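PDB 7BVE: integral membrane indolylacetylinositol arabinosyltransferase EmbC from Mycolicibacterium smegmatis, which probably transfers arabinose at the mycobacterial membrane to build the arabinan of the cell wall, and is seen here with ethambutol bound. Local coordinates for residues 33-38 and 477-482; 68-73 and 198-203; 515-520 and 620-625; 735-740 and 946-951; 877-882 and 889-894. All blocks are in the same frame, centred on the assembly; numbering follows the deposited sequence.

In the fold
Contact 3 lies wholly among the membrane helices, whereas contact 1 sits where the first helix passes into the seven-stranded sheet, against helix 479-492. Both are buried: contact 1 is mostly apolar with one weak backbone bond, while contact 3 gathers an arginine, a threonine hydroxyl and backbone carbonyls. Contacts 2 and 4 pair antiparallel strands. Contact 2, in the concanavalin-like domain, has a buried apolar face and a more exposed polar one; contact 4, in the C-terminal domain, has apolar side chains on both faces and polar groups at its rim. Contact 5, the farthest from the chain centre, closes a short excursion by a tryptophan face and a serine–glutamate bond, nested within the chain loop of contact 4.

Contact 1. Residues 33-38 and 477-482; sequences TPLLPV and QTLAAE
P34 and L479 meet through both backbone and side chain. The amide L479 N reaches P34 O at 3.5 Å, a weak and strongly bent hydrogen bond (121° at the hydrogen), and beside it P34 CB rests on L479 CB at 4.1 Å. L35 extends this apolar patch. Its CB points away from segment 477-482, but with CG anti to the carbonyl carbon (chi1 -64°) the branch swings back, and L35 CD2 touches L479 CD2 at 3.7 Å; the two leucines lie side by side and point the same way. A second patch forms farther along the chain, where the methyl T478 CG2 presses obliquely on both branches of V38, 3.7 Å from V38 CG1 and 3.9 Å from V38 CG2.

T478 is the N-cap of helix 479-492. OG1 stands between the backbone N and the carbonyl carbon (chi1 63°) and accepts from the amide of A481, T478 OG1 to A481 N being 3.5 Å, a weak capping bond. The same rotation sends the methyl toward V38, so one residue caps the helix with its hydroxyl and packs with its carbon. Nearby, T33 O accepts a hydrogen bond from K216 NZ.

The contact thus places the turn between helix 14-32 and strand 38-46 against the first turn of helix 479-492. P34 also leans on F474 and on I470 of helix 470-473, L36 packs on helix 214-238, and V38 pairs by its backbone with R1062 of strand 1056-1062.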
# COMPACT_ATOMS: atom_id res chain seq x y z
N THR A 33 15.86 -10.40 -42.00
CA THR A 33 15.70 -11.73 -41.38
C THR A 33 14.46 -12.05 -40.54
O THR A 33 14.18 -13.24 -40.39
CB THR A 33 16.95 -12.08 -40.56
OG1 THR A 33 16.85 -13.44 -40.11
CG2 THR A 33 17.14 -11.19 -39.36
N PRO A 34 13.69 -11.12 -39.93
CA PRO A 34 12.46 -11.58 -39.27
C PRO A 34 11.34 -11.97 -40.21
O PRO A 34 10.35 -12.56 -39.76
CB PRO A 34 12.04 -10.38 -38.42
CG PRO A 34 13.21 -9.56 -38.30
CD PRO A 34 13.89 -9.70 -39.60
N LEU A 35 11.45 -11.66 -41.51
CA LEU A 35 10.36 -11.84 -42.46
C LEU A 35 10.63 -12.98 -43.43
O LEU A 35 9.89 -13.13 -44.41
CB LEU A 35 10.14 -10.55 -43.23
CG LEU A 35 9.68 -9.34 -42.42
CD1 LEU A 35 9.76 -8.12 -43.28
CD2 LEU A 35 8.27 -9.56 -41.95
N LEU A 36 11.64 -13.76 -43.20
CA LEU A 36 12.02 -14.89 -44.04
C LEU A 36 11.24 -16.13 -43.63
O LEU A 36 10.74 -16.21 -42.50
CB LEU A 36 13.53 -15.11 -43.92
CG LEU A 36 14.33 -14.01 -44.62
CD1 LEU A 36 15.79 -14.14 -44.29
CD2 LEU A 36 14.14 -14.09 -46.11
N PRO A 37 11.08 -17.11 -44.52
CA PRO A 37 10.22 -18.27 -44.22
C PRO A 37 10.76 -19.17 -43.11
O PRO A 37 11.91 -19.08 -42.69
CB PRO A 37 10.16 -19.03 -45.54
CG PRO A 37 10.41 -18.02 -46.55
CD PRO A 37 11.39 -17.08 -45.96
N VAL A 38 9.87 -20.03 -42.62
CA VAL A 38 10.17 -21.07 -41.64
C VAL A 38 9.51 -22.36 -42.10
O VAL A 38 8.95 -22.44 -43.19
CB VAL A 38 9.70 -20.71 -40.22
CG1 VAL A 38 10.54 -19.60 -39.64
CG2 VAL A 38 8.25 -20.32 -40.23
N GLN A 477 12.05 -17.75 -33.95
CA GLN A 477 10.66 -17.35 -34.16
C GLN A 477 10.55 -16.40 -35.34
O GLN A 477 11.55 -15.95 -35.91
CB GLN A 477 10.09 -16.70 -32.90
CG GLN A 477 10.06 -17.62 -31.69
CD GLN A 477 9.14 -18.79 -31.88
OE1 GLN A 477 8.07 -18.66 -32.44
NE2 GLN A 477 9.56 -19.96 -31.42
N THR A 478 9.31 -16.10 -35.73
CA THR A 478 9.02 -15.15 -36.79
C THR A 478 8.66 -13.80 -36.19
O THR A 478 8.74 -13.59 -34.98
CB THR A 478 7.91 -15.68 -37.69
OG1 THR A 478 6.71 -15.83 -36.94
CG2 THR A 478 8.29 -17.01 -38.26
N LEU A 479 8.26 -12.85 -37.03
CA LEU A 479 7.91 -11.53 -36.54
C LEU A 479 6.50 -11.50 -35.98
O LEU A 479 6.25 -10.90 -34.92
CB LEU A 479 8.05 -10.49 -37.65
CG LEU A 479 7.78 -9.03 -37.29
CD1 LEU A 479 8.82 -8.50 -36.34
CD2 LEU A 479 7.71 -8.18 -38.52
N ALA A 480 5.57 -12.15 -36.68
CA ALA A 480 4.17 -12.16 -36.27
C ALA A 480 3.98 -12.87 -34.95
O ALA A 480 3.20 -12.42 -34.11
CB ALA A 480 3.31 -12.81 -37.35
N ALA A 481 4.73 -13.96 -34.74
CA ALA A 481 4.64 -14.74 -33.51
C ALA A 481 5.04 -13.90 -32.30
O ALA A 481 4.30 -13.85 -31.31
CB ALA A 481 5.53 -15.97 -33.62
N GLU A 482 6.15 -13.18 -32.40
CA GLU A 482 6.63 -12.42 -31.25
C GLU A 482 5.80 -11.17 -31.01
O GLU A 482 5.55 -10.81 -29.85
CB GLU A 482 8.10 -12.06 -31.42
CG GLU A 482 9.01 -13.25 -31.51
CD GLU A 482 10.46 -12.87 -31.39
OE1 GLU A 482 10.74 -11.67 -31.24
OE2 GLU A 482 11.32 -13.76 -31.46

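Contact 2. Residues 68-73 and 198-203; sequences LTVTVP and LQLSAT
L68 packs against L200 and A202 on the buried face of two antiparallel strands. With its CG anti to the backbone N (chi1 -180°), L68 sends CD1 across to the neighbouring strand, 3.8 Å from A202 CB and 4.3 Å from L200 CG. Next along, V70 CG2 meets L200 CD1 at 4.1 Å, the two side chains lying obliquely to one another. T69 and S201 form the hydrogen-bonded pair that holds the backbones together: T69 N to S201 O is 3.0 Å and S201 N to T69 O is 2.9 Å. The short strand axes lie 175° apart in direction. Pairing fades toward L198, whose amide makes only a weak bond, L198 N to T71 O at 3.2 Å. Beyond the regular pairing, V72 and L198 run side by side, V72 CG2 3.9 Å from L198 CD1, while P73 crosses L198 at about a right angle.

The other face is looser and nearer solvent. The side chains of T69, T71, Q199 and S201 lie there, and the amide of exposed Q199 extends clear of segment 68-73. S201 OG is hydrogen-bonded to N46 OD1 of strand 38-46.

Both segments belong to the concanavalin-like domain, in the middle of an antiparallel sheet. Strand 67-71 pairs on its far side with strand 140-145, through L68 with A145 and V70 with F143, and strand 201-203 with strand 38-46, through A202 with L45. L92 of strand 90-93 covers V70 and L200, and W47 and V186 add to the cover of L200.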
# COMPACT_ATOMS: atom_id res chain seq x y z
N LEU A 68 -12.03 -27.68 -35.17
CA LEU A 68 -12.61 -28.86 -34.56
C LEU A 68 -13.81 -29.29 -35.37
O LEU A 68 -14.61 -28.46 -35.79
CB LEU A 68 -13.00 -28.60 -33.10
CG LEU A 68 -13.62 -29.73 -32.29
CD1 LEU A 68 -12.71 -30.92 -32.23
CD2 LEU A 68 -13.90 -29.25 -30.90
N THR A 69 -13.93 -30.60 -35.62
CA THR A 69 -14.99 -31.11 -36.48
C THR A 69 -15.32 -32.53 -36.04
O THR A 69 -14.49 -33.43 -36.19
CB THR A 69 -14.56 -31.08 -37.94
OG1 THR A 69 -14.37 -29.73 -38.37
CG2 THR A 69 -15.60 -31.74 -38.83
N VAL A 70 -16.52 -32.75 -35.53
CA VAL A 70 -16.98 -34.07 -35.14
C VAL A 70 -18.27 -34.38 -35.89
O VAL A 70 -19.06 -33.49 -36.20
CB VAL A 70 -17.14 -34.17 -33.60
CG1 VAL A 70 -18.13 -33.21 -33.07
CG2 VAL A 70 -17.49 -35.57 -33.15
N THR A 71 -18.45 -35.65 -36.27
CA THR A 71 -19.58 -36.06 -37.10
C THR A 71 -20.02 -37.45 -36.65
O THR A 71 -19.41 -38.44 -37.05
CB THR A 71 -19.18 -36.06 -38.57
OG1 THR A 71 -18.76 -34.74 -38.95
CG2 THR A 71 -20.35 -36.46 -39.45
N VAL A 72 -21.07 -37.52 -35.85
CA VAL A 72 -21.53 -38.78 -35.26
C VAL A 72 -22.71 -39.32 -36.06
O VAL A 72 -23.62 -38.56 -36.38
CB VAL A 72 -21.92 -38.57 -33.79
CG1 VAL A 72 -22.42 -39.85 -33.18
CG2 VAL A 72 -20.75 -38.04 -33.00
N PRO A 73 -22.75 -40.61 -36.39
CA PRO A 73 -23.95 -41.17 -37.04
C PRO A 73 -25.11 -41.38 -36.08
O PRO A 73 -25.06 -40.95 -34.92
CB PRO A 73 -23.45 -42.49 -37.62
CG PRO A 73 -22.31 -42.86 -36.77
CD PRO A 73 -21.64 -41.58 -36.37
N LEU A 198 -18.16 -41.26 -37.89
CA LEU A 198 -17.61 -41.07 -36.55
C LEU A 198 -16.14 -40.64 -36.61
O LEU A 198 -15.22 -41.41 -36.34
CB LEU A 198 -17.80 -42.32 -35.69
CG LEU A 198 -17.53 -42.16 -34.20
CD1 LEU A 198 -18.55 -41.25 -33.54
CD2 LEU A 198 -17.51 -43.52 -33.56
N GLN A 199 -15.93 -39.42 -37.08
CA GLN A 199 -14.59 -38.90 -37.31
C GLN A 199 -14.46 -37.56 -36.61
O GLN A 199 -14.92 -36.54 -37.13
CB GLN A 199 -14.30 -38.79 -38.80
CG GLN A 199 -12.91 -38.33 -39.16
CD GLN A 199 -11.83 -39.32 -38.79
OE1 GLN A 199 -12.01 -40.53 -38.92
NE2 GLN A 199 -10.69 -38.82 -38.33
N LEU A 200 -13.85 -37.55 -35.43
CA LEU A 200 -13.43 -36.31 -34.81
C LEU A 200 -12.08 -35.90 -35.38
O LEU A 200 -11.23 -36.74 -35.66
CB LEU A 200 -13.36 -36.46 -33.29
CG LEU A 200 -13.04 -35.25 -32.42
CD1 LEU A 200 -13.86 -35.30 -31.17
CD2 LEU A 200 -11.58 -35.21 -32.03
N SER A 201 -11.89 -34.59 -35.55
CA SER A 201 -10.62 -34.06 -36.02
C SER A 201 -10.38 -32.72 -35.35
O SER A 201 -11.33 -31.97 -35.11
CB SER A 201 -10.61 -33.89 -37.54
OG SER A 201 -10.75 -35.13 -38.18
N ALA A 202 -9.12 -32.42 -35.06
CA ALA A 202 -8.76 -31.16 -34.43
C ALA A 202 -7.32 -30.84 -34.78
O ALA A 202 -6.44 -31.65 -34.50
CB ALA A 202 -8.94 -31.22 -32.92
N THR A 203 -7.08 -29.68 -35.37
CA THR A 203 -5.72 -29.26 -35.70
C THR A 203 -5.16 -28.50 -34.51
O THR A 203 -5.68 -27.46 -34.13
CB THR A 203 -5.68 -28.37 -36.94
OG1 THR A 203 -6.31 -27.13 -36.65
CG2 THR A 203 -6.40 -29.03 -38.08

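Contact 3. Residues 515-520 and 620-625; sequences GSVARR and FATVNG
T622 lies across one face of the R520 guanidinium, with its methyl CG2 3.8 Å above the plane and over its centre, and T622 CB 3.4 Å from R520 NH1. The two side chains come from opposite directions. T622 has its OG1 anti to the backbone N (chi1 -180°), which points the hydroxyl at segment 515-520, where T622 OG1 donates to G515 O at 2.8 Å. That carbonyl is shared: R520 NH1 also reaches G515 O, at 3.2 Å, in a weak bond; the arginine chain bends at chi3 (-64°) and brings NH1 back to the carbonyl. The rest of the guanidinium is likewise directed at backbone oxygens, NE weakly bonded to L508 O and NH2 weakly to L618 O, so a buried charge is probably met by several carbonyl dipoles.

The start of helix 517-539 rests on the loop after helix 602-619, in the multi-helix membrane part of a GT-C type glycosyltransferase. S516 is the N-cap of helix 517-539 but gives no capping bond from its side chain. V517 N makes a weak bond of 3.5 Å to V623 O. F620, the first residue past helix 602-619, turns a ring face to V517, whose CG1 stands 4.1 Å above the plane and toward the rim. V517 CG2 meanwhile approaches T622 CG2 at 3.8 Å.

L696 of helix 688-710 packs on both V517 and F620, and A621 touches F499 of the second subunit. N624 ND2 donates to P635 O.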
# COMPACT_ATOMS: atom_id res chain seq x y z
N GLY A 515 10.49 -6.47 1.78
CA GLY A 515 10.92 -5.28 2.47
C GLY A 515 11.76 -5.57 3.68
O GLY A 515 11.52 -4.99 4.74
N SER A 516 12.72 -6.47 3.56
CA SER A 516 13.52 -6.89 4.70
C SER A 516 14.63 -5.87 4.96
O SER A 516 14.68 -4.80 4.36
CB SER A 516 14.05 -8.29 4.48
OG SER A 516 14.91 -8.34 3.36
N VAL A 517 15.53 -6.20 5.89
CA VAL A 517 16.56 -5.26 6.35
C VAL A 517 17.58 -4.99 5.25
O VAL A 517 17.94 -3.83 4.99
CB VAL A 517 17.23 -5.81 7.62
CG1 VAL A 517 18.38 -4.94 8.04
CG2 VAL A 517 16.25 -5.91 8.75
N ALA A 518 18.00 -6.04 4.55
CA ALA A 518 19.12 -5.96 3.61
C ALA A 518 18.77 -5.13 2.38
O ALA A 518 19.53 -4.24 1.98
CB ALA A 518 19.54 -7.36 3.22
N ARG A 519 17.60 -5.40 1.80
CA ARG A 519 17.17 -4.70 0.59
C ARG A 519 16.90 -3.23 0.88
O ARG A 519 17.28 -2.34 0.08
CB ARG A 519 15.93 -5.37 0.02
CG ARG A 519 16.17 -6.76 -0.52
CD ARG A 519 14.98 -7.29 -1.29
NE ARG A 519 15.26 -8.60 -1.87
CZ ARG A 519 14.45 -9.26 -2.69
NH1 ARG A 519 13.30 -8.74 -3.05
NH2 ARG A 519 14.82 -10.44 -3.16
N ARG A 520 16.28 -2.95 2.02
CA ARG A 520 15.95 -1.58 2.38
C ARG A 520 17.22 -0.77 2.63
O ARG A 520 17.34 0.38 2.19
CB ARG A 520 15.04 -1.58 3.60
CG ARG A 520 14.34 -0.27 3.81
CD ARG A 520 13.46 -0.26 5.03
NE ARG A 520 12.35 -1.19 4.96
CZ ARG A 520 11.42 -1.30 5.89
NH1 ARG A 520 10.43 -2.17 5.76
NH2 ARG A 520 11.45 -0.50 6.94
N PHE A 620 16.33 -0.97 9.98
CA PHE A 620 16.05 -2.01 10.96
C PHE A 620 14.61 -2.03 11.46
O PHE A 620 14.33 -2.68 12.47
CB PHE A 620 16.97 -1.89 12.16
CG PHE A 620 18.31 -2.49 11.96
CD1 PHE A 620 18.48 -3.86 12.09
CD2 PHE A 620 19.40 -1.72 11.65
CE1 PHE A 620 19.71 -4.43 11.91
CE2 PHE A 620 20.63 -2.30 11.46
CZ PHE A 620 20.78 -3.66 11.60
N ALA A 621 13.69 -1.36 10.77
CA ALA A 621 12.30 -1.28 11.21
C ALA A 621 11.45 -2.34 10.53
O ALA A 621 10.29 -2.10 10.22
CB ALA A 621 11.75 0.11 10.94
N THR A 622 12.02 -3.51 10.29
CA THR A 622 11.35 -4.59 9.58
C THR A 622 11.91 -5.91 10.09
O THR A 622 12.60 -5.95 11.11
CB THR A 622 11.52 -4.41 8.08
OG1 THR A 622 10.86 -5.47 7.38
CG2 THR A 622 12.98 -4.37 7.71
N VAL A 623 11.62 -6.99 9.38
CA VAL A 623 12.03 -8.33 9.79
C VAL A 623 13.29 -8.74 9.05
O VAL A 623 13.66 -8.17 8.03
CB VAL A 623 10.90 -9.35 9.55
CG1 VAL A 623 9.74 -9.04 10.44
CG2 VAL A 623 10.46 -9.30 8.12
N ASN A 624 13.95 -9.77 9.57
CA ASN A 624 15.11 -10.37 8.91
C ASN A 624 14.66 -11.53 8.02
O ASN A 624 15.14 -12.65 8.14
CB ASN A 624 16.11 -10.85 9.95
CG ASN A 624 17.44 -11.22 9.36
OD1 ASN A 624 17.86 -10.64 8.36
ND2 ASN A 624 18.09 -12.22 9.93
N GLY A 625 13.72 -11.26 7.13
CA GLY A 625 13.04 -12.29 6.38
C GLY A 625 13.70 -12.57 5.04
O GLY A 625 14.09 -11.65 4.33

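Contact 4. Residues 735-740 and 946-951; sequences DVLVEQ and PELRTL
V738 and R949 form the hydrogen-bonded pair of two antiparallel strands at the edge of the mixed sheet of the C-terminal domain. Strand 949-950 is outermost in this chain, and strand 736-738 pairs on its inner side with strand 1020-1029.

The backbone bonds come first. R949 N donates to V738 O at 2.9 Å, and the return bond from V738 N to R949 O is modelled so short that its length is doubtful. A further bond, L951 N to V736 O at 3.0 Å, carries the pairing to the start of helix 951-954, for which T950 is the N-cap.

Apolar contacts flank the strand pair on two sides. L737 and L948 cross at about a right angle, with L737 CD1 3.8 Å from L948 CD1. On the other side V736 and L951 lie side by side, V736 CG1 meeting L951 CD1 at 3.9 Å, and V738 CG2 stands 4.0 Å from L951 CB.

Among the polar side chains, Q740 and R949 are loosely placed. Q740 NE2 comes no nearer than 3.9 Å to R949 NH1, the amide and guanidinium planes 62° apart; R949 NE has a weak, long ion pair with E953. The buried carboxylate of E739 is held by Y1028, whose OH bonds OE2. With CG between the backbone N and the carbonyl carbon (chi1 53°) and the chain extended beyond it, this carboxylate reaches P946 CB. Closer to the backbone, E739 CB lies 3.8 Å from L948 CD2.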
# COMPACT_ATOMS: atom_id res chain seq x y z
N ASP A 735 15.53 -35.55 2.96
CA ASP A 735 15.20 -35.21 4.33
C ASP A 735 13.71 -35.01 4.54
O ASP A 735 13.30 -34.41 5.53
CB ASP A 735 15.98 -33.98 4.74
CG ASP A 735 17.46 -34.27 4.88
OD1 ASP A 735 17.79 -35.40 5.28
OD2 ASP A 735 18.29 -33.40 4.57
N VAL A 736 12.89 -35.52 3.62
CA VAL A 736 11.45 -35.54 3.76
C VAL A 736 11.03 -37.00 3.80
O VAL A 736 11.33 -37.76 2.88
CB VAL A 736 10.75 -34.81 2.60
CG1 VAL A 736 9.29 -35.04 2.67
CG2 VAL A 736 11.03 -33.34 2.68
N LEU A 737 10.35 -37.39 4.87
CA LEU A 737 9.91 -38.76 5.07
C LEU A 737 8.46 -38.90 4.63
O LEU A 737 7.63 -38.03 4.90
CB LEU A 737 10.06 -39.15 6.54
CG LEU A 737 11.48 -39.10 7.05
CD1 LEU A 737 11.50 -39.37 8.53
CD2 LEU A 737 12.34 -40.09 6.33
N VAL A 738 8.16 -40.00 3.94
CA VAL A 738 6.88 -40.19 3.27
C VAL A 738 6.34 -41.56 3.63
O VAL A 738 7.02 -42.57 3.43
CB VAL A 738 7.03 -40.06 1.74
CG1 VAL A 738 5.77 -40.48 1.03
CG2 VAL A 738 7.35 -38.64 1.34
N GLU A 739 5.11 -41.61 4.15
CA GLU A 739 4.40 -42.88 4.29
C GLU A 739 3.43 -43.06 3.14
O GLU A 739 2.57 -42.22 2.89
CB GLU A 739 3.69 -43.00 5.64
CG GLU A 739 2.77 -41.89 6.06
CD GLU A 739 1.98 -42.30 7.27
OE1 GLU A 739 2.04 -43.50 7.63
OE2 GLU A 739 1.34 -41.43 7.89
N GLN A 740 3.59 -44.17 2.42
CA GLN A 740 2.70 -44.47 1.32
C GLN A 740 1.37 -44.99 1.83
O GLN A 740 0.31 -44.41 1.57
CB GLN A 740 3.35 -45.50 0.40
CG GLN A 740 4.54 -44.97 -0.36
CD GLN A 740 5.19 -46.04 -1.19
OE1 GLN A 740 4.84 -47.21 -1.09
NE2 GLN A 740 6.14 -45.65 -2.02
N PRO A 946 4.00 -44.67 12.13
CA PRO A 946 4.13 -44.80 10.68
C PRO A 946 5.46 -45.39 10.26
O PRO A 946 6.48 -45.25 10.94
CB PRO A 946 4.00 -43.35 10.20
CG PRO A 946 4.36 -42.54 11.36
CD PRO A 946 3.88 -43.27 12.54
N GLU A 947 5.44 -46.08 9.12
CA GLU A 947 6.63 -46.66 8.50
C GLU A 947 7.02 -45.76 7.34
O GLU A 947 6.31 -45.72 6.32
CB GLU A 947 6.36 -48.08 8.04
CG GLU A 947 6.09 -49.03 9.17
CD GLU A 947 5.75 -50.42 8.69
OE1 GLU A 947 5.61 -50.60 7.47
OE2 GLU A 947 5.62 -51.32 9.54
N LEU A 948 8.14 -45.07 7.47
CA LEU A 948 8.47 -43.93 6.63
C LEU A 948 9.60 -44.27 5.66
O LEU A 948 10.53 -45.01 5.99
CB LEU A 948 8.87 -42.74 7.49
CG LEU A 948 7.79 -42.27 8.46
CD1 LEU A 948 8.32 -41.24 9.40
CD2 LEU A 948 6.62 -41.71 7.70
N ARG A 949 9.50 -43.73 4.45
CA ARG A 949 10.55 -43.78 3.44
C ARG A 949 10.81 -42.37 2.97
O ARG A 949 9.99 -41.47 3.19
CB ARG A 949 10.17 -44.66 2.25
CG ARG A 949 9.92 -46.11 2.57
CD ARG A 949 9.51 -46.88 1.34
NE ARG A 949 10.61 -47.02 0.39
CZ ARG A 949 10.49 -47.47 -0.85
NH1 ARG A 949 9.30 -47.83 -1.31
NH2 ARG A 949 11.55 -47.57 -1.63
N THR A 950 11.94 -42.15 2.31
CA THR A 950 12.24 -40.80 1.86
C THR A 950 11.48 -40.49 0.58
O THR A 950 10.97 -41.38 -0.10
CB THR A 950 13.73 -40.62 1.65
OG1 THR A 950 14.20 -41.53 0.65
CG2 THR A 950 14.48 -40.89 2.92
N LEU A 951 11.38 -39.20 0.26
CA LEU A 951 10.67 -38.78 -0.93
C LEU A 951 11.42 -39.13 -2.21
O LEU A 951 10.80 -39.25 -3.26
CB LEU A 951 10.38 -37.28 -0.86
CG LEU A 951 9.52 -36.52 -1.86
CD1 LEU A 951 8.78 -35.44 -1.15
CD2 LEU A 951 10.37 -35.89 -2.94

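Contact 5. Residues 877-882 and 889-894; sequences EVQWAT and NEPGGS
Q879 and G893, and V878 and S894, bring the two backbones together by CA-H...O contacts, with Q879 CA 3.4 Å from G893 O and S894 CA 3.3 Å from V878 O. W880 then covers the second arm. Its CG lies between the backbone N and the carbonyl carbon (chi1 67°), which lays the indole along the 892-894 backbone. G893 CA sits over the ring face in a CH-pi contact, 3.6 Å from the centroid of the six-membered ring and 16° off its normal. S894 N lies over the same face, near CZ3. With no side chain in the way, G893 lets the main chain come down onto the indole. At one end S894 OG donates to E877 OE1 at 2.8 Å, meeting the carboxylate from above its plane. At the other, Q879 runs alongside P891, its NE2 3.6 Å from P891 CB, while its OE1 is hydrogen-bonded to R924 NH2.

The segments flank a short helical connection, helix 883-887 with T882 as N-cap, between the antiparallel-sheet strands 877-878 and 895-899 of the C-terminal domain. V878 pairs with I895, and E877 and Q879 pair with V926 and R924 of strand 922-928; P917, A920 and I923 pack on W880.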
# COMPACT_ATOMS: atom_id res chain seq x y z
N GLU A 877 -3.69 -35.56 24.84
CA GLU A 877 -2.45 -35.97 25.47
C GLU A 877 -2.29 -37.48 25.35
O GLU A 877 -3.22 -38.20 24.98
CB GLU A 877 -2.39 -35.57 26.94
CG GLU A 877 -2.38 -34.07 27.18
CD GLU A 877 -2.30 -33.72 28.64
OE1 GLU A 877 -2.31 -34.65 29.47
OE2 GLU A 877 -2.25 -32.51 28.95
N VAL A 878 -1.09 -37.96 25.67
CA VAL A 878 -0.78 -39.38 25.71
C VAL A 878 -0.51 -39.72 27.17
O VAL A 878 0.03 -38.89 27.91
CB VAL A 878 0.44 -39.72 24.82
CG1 VAL A 878 0.75 -41.21 24.79
CG2 VAL A 878 0.21 -39.24 23.42
N GLN A 879 -0.91 -40.91 27.60
CA GLN A 879 -0.72 -41.33 28.98
C GLN A 879 -0.03 -42.69 28.97
O GLN A 879 -0.69 -43.71 28.80
CB GLN A 879 -2.08 -41.37 29.68
CG GLN A 879 -2.06 -41.41 31.18
CD GLN A 879 -3.46 -41.34 31.73
OE1 GLN A 879 -4.43 -41.42 30.98
NE2 GLN A 879 -3.59 -41.13 33.03
N TRP A 880 1.29 -42.71 29.14
CA TRP A 880 2.01 -43.97 29.05
C TRP A 880 2.16 -44.62 30.41
O TRP A 880 2.13 -43.95 31.45
CB TRP A 880 3.39 -43.78 28.43
CG TRP A 880 4.37 -43.01 29.26
CD1 TRP A 880 5.20 -43.49 30.24
CD2 TRP A 880 4.64 -41.61 29.17
NE1 TRP A 880 5.96 -42.47 30.76
CE2 TRP A 880 5.63 -41.31 30.12
CE3 TRP A 880 4.14 -40.59 28.37
CZ2 TRP A 880 6.13 -40.02 30.30
CZ3 TRP A 880 4.63 -39.32 28.54
CH2 TRP A 880 5.61 -39.04 29.50
N ALA A 881 2.39 -45.92 30.40
CA ALA A 881 2.58 -46.67 31.63
C ALA A 881 3.36 -47.94 31.32
O ALA A 881 3.56 -48.30 30.16
CB ALA A 881 1.25 -47.02 32.30
N THR A 882 3.78 -48.62 32.38
CA THR A 882 4.39 -49.94 32.26
C THR A 882 3.29 -51.00 32.37
O THR A 882 2.10 -50.70 32.24
CB THR A 882 5.47 -50.14 33.32
OG1 THR A 882 4.86 -50.19 34.61
CG2 THR A 882 6.46 -49.00 33.28
N ASN A 889 -3.78 -48.85 37.24
CA ASN A 889 -4.59 -47.77 36.67
C ASN A 889 -4.16 -46.41 37.25
O ASN A 889 -4.92 -45.70 37.91
CB ASN A 889 -6.09 -48.03 36.87
CG ASN A 889 -6.96 -47.17 35.97
OD1 ASN A 889 -6.47 -46.39 35.16
ND2 ASN A 889 -8.27 -47.32 36.13
N GLU A 890 -2.91 -46.08 36.98
CA GLU A 890 -2.31 -44.83 37.42
C GLU A 890 -1.74 -44.13 36.20
O GLU A 890 -1.52 -44.78 35.17
CB GLU A 890 -1.21 -45.10 38.47
CG GLU A 890 0.05 -45.77 37.99
CD GLU A 890 1.16 -44.77 37.75
OE1 GLU A 890 1.06 -43.64 38.28
OE2 GLU A 890 2.14 -45.10 37.05
N PRO A 891 -1.56 -42.77 36.24
CA PRO A 891 -1.08 -42.06 35.04
C PRO A 891 0.28 -42.49 34.52
O PRO A 891 0.36 -43.00 33.41
CB PRO A 891 -1.06 -40.59 35.50
CG PRO A 891 -2.10 -40.52 36.54
CD PRO A 891 -2.01 -41.82 37.28
N GLY A 892 1.34 -42.32 35.30
CA GLY A 892 2.66 -42.72 34.87
C GLY A 892 3.37 -41.76 33.93
O GLY A 892 4.60 -41.88 33.78
N GLY A 893 2.67 -40.83 33.29
CA GLY A 893 3.34 -39.86 32.44
C GLY A 893 2.37 -39.21 31.48
O GLY A 893 1.26 -39.70 31.24
N SER A 894 2.81 -38.09 30.92
CA SER A 894 1.99 -37.31 30.01
C SER A 894 2.85 -36.47 29.08
O SER A 894 3.67 -35.68 29.55
CB SER A 894 1.03 -36.41 30.79
OG SER A 894 0.24 -35.63 29.91